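Local coordinates for CymD (Pseudomonas putida, PDB 6Z34), which forms a FadL-family outer-membrane channel for monoaromatic hydrocarbons, which it probably lets pass by lateral diffusion into the membrane, at residues Ala257-Ala260 with Val261-Asn264; Ala388-Pro391 with Glu392-Val395. All coordinates share one frame; numbering follows the deposited sequence.

Contact 1: Ala257-Ala260 with Val261-Asn264; sequences AVSA and VAGN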
# COMPACT_ATOMS: atom_id res chain seq x y z
N ALA A 257 -13.92 -29.57 0.24
CA ALA A 257 -15.36 -29.77 0.14
C ALA A 257 -15.90 -30.11 1.53
O ALA A 257 -15.42 -31.05 2.16
CB ALA A 257 -15.69 -30.89 -0.84
N VAL A 258 -16.88 -29.34 2.00
CA VAL A 258 -17.41 -29.50 3.34
C VAL A 258 -18.75 -30.23 3.27
O VAL A 258 -19.65 -29.83 2.51
CB VAL A 258 -17.56 -28.14 4.05
CG1 VAL A 258 -17.94 -28.35 5.50
CG2 VAL A 258 -16.24 -27.40 3.97
N SER A 259 -18.87 -31.30 4.04
CA SER A 259 -20.10 -32.09 4.08
C SER A 259 -20.27 -32.67 5.47
O SER A 259 -19.31 -33.15 6.08
CB SER A 259 -20.06 -33.22 3.04
OG SER A 259 -21.00 -34.24 3.36
N ALA A 260 -21.50 -32.59 5.99
CA ALA A 260 -21.80 -33.20 7.28
C ALA A 260 -21.67 -34.72 7.21
O ALA A 260 -21.30 -35.36 8.20
CB ALA A 260 -23.21 -32.83 7.74
N VAL A 261 -21.96 -35.30 6.06
CA VAL A 261 -21.95 -36.75 5.90
C VAL A 261 -20.59 -37.25 5.45
O VAL A 261 -20.07 -38.22 6.00
CB VAL A 261 -23.06 -37.14 4.90
CG1 VAL A 261 -22.73 -38.45 4.22
CG2 VAL A 261 -24.39 -37.20 5.62
N ALA A 262 -19.98 -36.59 4.47
CA ALA A 262 -18.78 -37.07 3.81
C ALA A 262 -17.50 -36.46 4.37
O ALA A 262 -16.42 -36.71 3.82
CB ALA A 262 -18.86 -36.81 2.31
N GLY A 263 -17.58 -35.70 5.46
CA GLY A 263 -16.40 -35.06 6.00
C GLY A 263 -15.92 -33.95 5.07
O GLY A 263 -16.52 -33.64 4.03
N ASN A 264 -14.81 -33.35 5.46
CA ASN A 264 -14.19 -32.24 4.74
C ASN A 264 -13.08 -32.81 3.87
O ASN A 264 -11.98 -33.07 4.35
CB ASN A 264 -13.66 -31.20 5.71
CG ASN A 264 -14.67 -30.83 6.73
OD1 ASN A 264 -15.81 -30.54 6.40
ND2 ASN A 264 -14.27 -30.85 8.00
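The backbone of Ala257-Ala260 turns back on itself through Val261-Asn264, the two end-to-end directions lying 143° apart, and a weak bond from Ser259 N to Gly263 O (3.3 Å) bridges the arms. A CA-H...O contact from Asn264 CA to Ala257 O (3.1 Å) lies further from the bend. The main side chain is that of Ser259. Its OG lies anti to the backbone N (chi1 160°), which carries it over the start of the turn. There Ser259 OG accepts a nearly straight bond from Ala262 N (2.8 Å, 171° at the hydrogen). Val261 N gives a weak second bond to Ser259 OG (3.1 Å). The hydroxyl also bonds to Pro196 O, so it links the turn to a neighbouring loop. The methyl of Ala262 lies 3.5 Å from Ser259 OG. Val258 lies alongside Asn264, both side chains leaving in one direction, and its CG1 branch meets Asn264 OD1 at 3.2 Å. Without the hydroxyl, as with an alanine here, the amides of Ala262 and Val261 and the carbonyl of Pro196 are likely to lose a shared partner. Ser259 OG takes both amides, the stronger bond at Ala262, as in an ST turn, within the short connection between two antiparallel strands.

Contact 2: Ala388-Pro391 with Glu392-Val395; sequences AFSP and EDVV
Ser390 and Asp393 turn their polar ends to each other across the bend. Ser390 OG donates to Asp393 OD2 at 2.7 Å. Asp393 OD2 receives it on its anti lone pair, the one away from the other carboxylate oxygen. Asp393 CG sits beside its own backbone N (chi1 -57°), which brings the carboxylate to the serine. The same Ser390 OG accepts a bond from Glu392 N (2.8 Å, 156° at the hydrogen). Two bonds therefore fix the hydroxyl. The other oxygen, Asp393 OD1, is held by Tyr432 and by a salt bridge to Lys434, which also pairs with Glu392 OE2. The chain here makes a type I beta turn, with Pro391 and Glu392 at its corners, in the hairpin between strands 378-388 and 393-404 of the barrel. Its closing bond, Asp393 N to Ser390 O, is long and weak (3.5 Å). Across the two arms, the Phe389 and Val395 side chains meet at a slant. Val395 CG2 lies against the rim of the ring rather than over a face, 3.3 Å from Phe389 CE1. Phe389 also packs edge-to-face with Tyr387. Ala388 and Val394 form an antiparallel non-hydrogen-bonded pair, and Ala388 CB touches Val394 CG2 at 3.9 Å.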
# COMPACT_ATOMS: atom_id res chain seq x y z
N ALA A 388 16.88 14.97 16.96
CA ALA A 388 18.19 14.88 16.34
C ALA A 388 19.20 14.67 17.46
O ALA A 388 19.40 15.54 18.30
CB ALA A 388 18.50 16.14 15.53
N PHE A 389 19.80 13.47 17.50
CA PHE A 389 20.84 13.20 18.48
C PHE A 389 22.16 13.87 18.11
O PHE A 389 23.05 13.94 18.96
CB PHE A 389 21.08 11.69 18.62
CG PHE A 389 19.94 10.93 19.20
CD1 PHE A 389 18.89 10.50 18.41
CD2 PHE A 389 19.91 10.64 20.55
CE1 PHE A 389 17.84 9.80 18.95
CE2 PHE A 389 18.86 9.93 21.10
CZ PHE A 389 17.82 9.51 20.30
N SER A 390 22.29 14.34 16.87
CA SER A 390 23.53 14.85 16.31
C SER A 390 23.20 15.43 14.94
O SER A 390 22.07 15.28 14.46
CB SER A 390 24.59 13.75 16.20
OG SER A 390 24.61 13.17 14.90
N PRO A 391 24.13 16.12 14.27
CA PRO A 391 23.85 16.57 12.90
C PRO A 391 23.67 15.42 11.93
O PRO A 391 23.15 15.63 10.83
CB PRO A 391 25.08 17.42 12.55
CG PRO A 391 25.60 17.87 13.87
CD PRO A 391 25.38 16.71 14.79
N GLU A 392 24.07 14.21 12.32
CA GLU A 392 24.08 13.07 11.42
C GLU A 392 22.98 12.07 11.71
O GLU A 392 22.77 11.17 10.89
CB GLU A 392 25.42 12.33 11.50
CG GLU A 392 26.66 13.17 11.15
CD GLU A 392 27.93 12.32 11.13
OE1 GLU A 392 28.99 12.86 10.73
OE2 GLU A 392 27.85 11.12 11.49
N ASP A 393 22.30 12.18 12.86
CA ASP A 393 21.47 11.11 13.40
C ASP A 393 20.12 11.66 13.83
O ASP A 393 20.04 12.52 14.72
CB ASP A 393 22.17 10.43 14.59
CG ASP A 393 23.54 9.86 14.23
OD1 ASP A 393 23.59 8.68 13.84
OD2 ASP A 393 24.57 10.55 14.37
N VAL A 394 19.04 11.17 13.23
CA VAL A 394 17.72 11.71 13.52
C VAL A 394 16.73 10.57 13.69
O VAL A 394 16.73 9.62 12.90
CB VAL A 394 17.23 12.70 12.44
CG1 VAL A 394 15.78 13.13 12.71
CG2 VAL A 394 18.14 13.93 12.38
N VAL A 395 15.89 10.66 14.71
CA VAL A 395 14.80 9.72 14.94
C VAL A 395 13.49 10.43 14.66
O VAL A 395 13.30 11.59 15.06
CB VAL A 395 14.82 9.16 16.37
CG1 VAL A 395 13.61 8.29 16.60
CG2 VAL A 395 16.07 8.36 16.57

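From the N terminus, the chain reaches contact 1 first. It closes the short loop between strands 234-259 and 265-273. The chain then runs through several more strands to contact 2, which closes the hairpin between strands 378-388 and 393-404. The two are in series, and neither nests in nor crosses the other. They do not touch: their nearest atoms are about 48 Å apart and their centres about 61 Å apart, on opposite sides of the chain's centre. Contact 2 lies by the C-terminal end of strand 422-437, at Lys434 to His437. The C terminus of an outer-membrane barrel is periplasmic, which suggests a periplasmic turn, and contact 1 is then probably on the extracellular side. Each joins antiparallel strands that are neighbours in sequence.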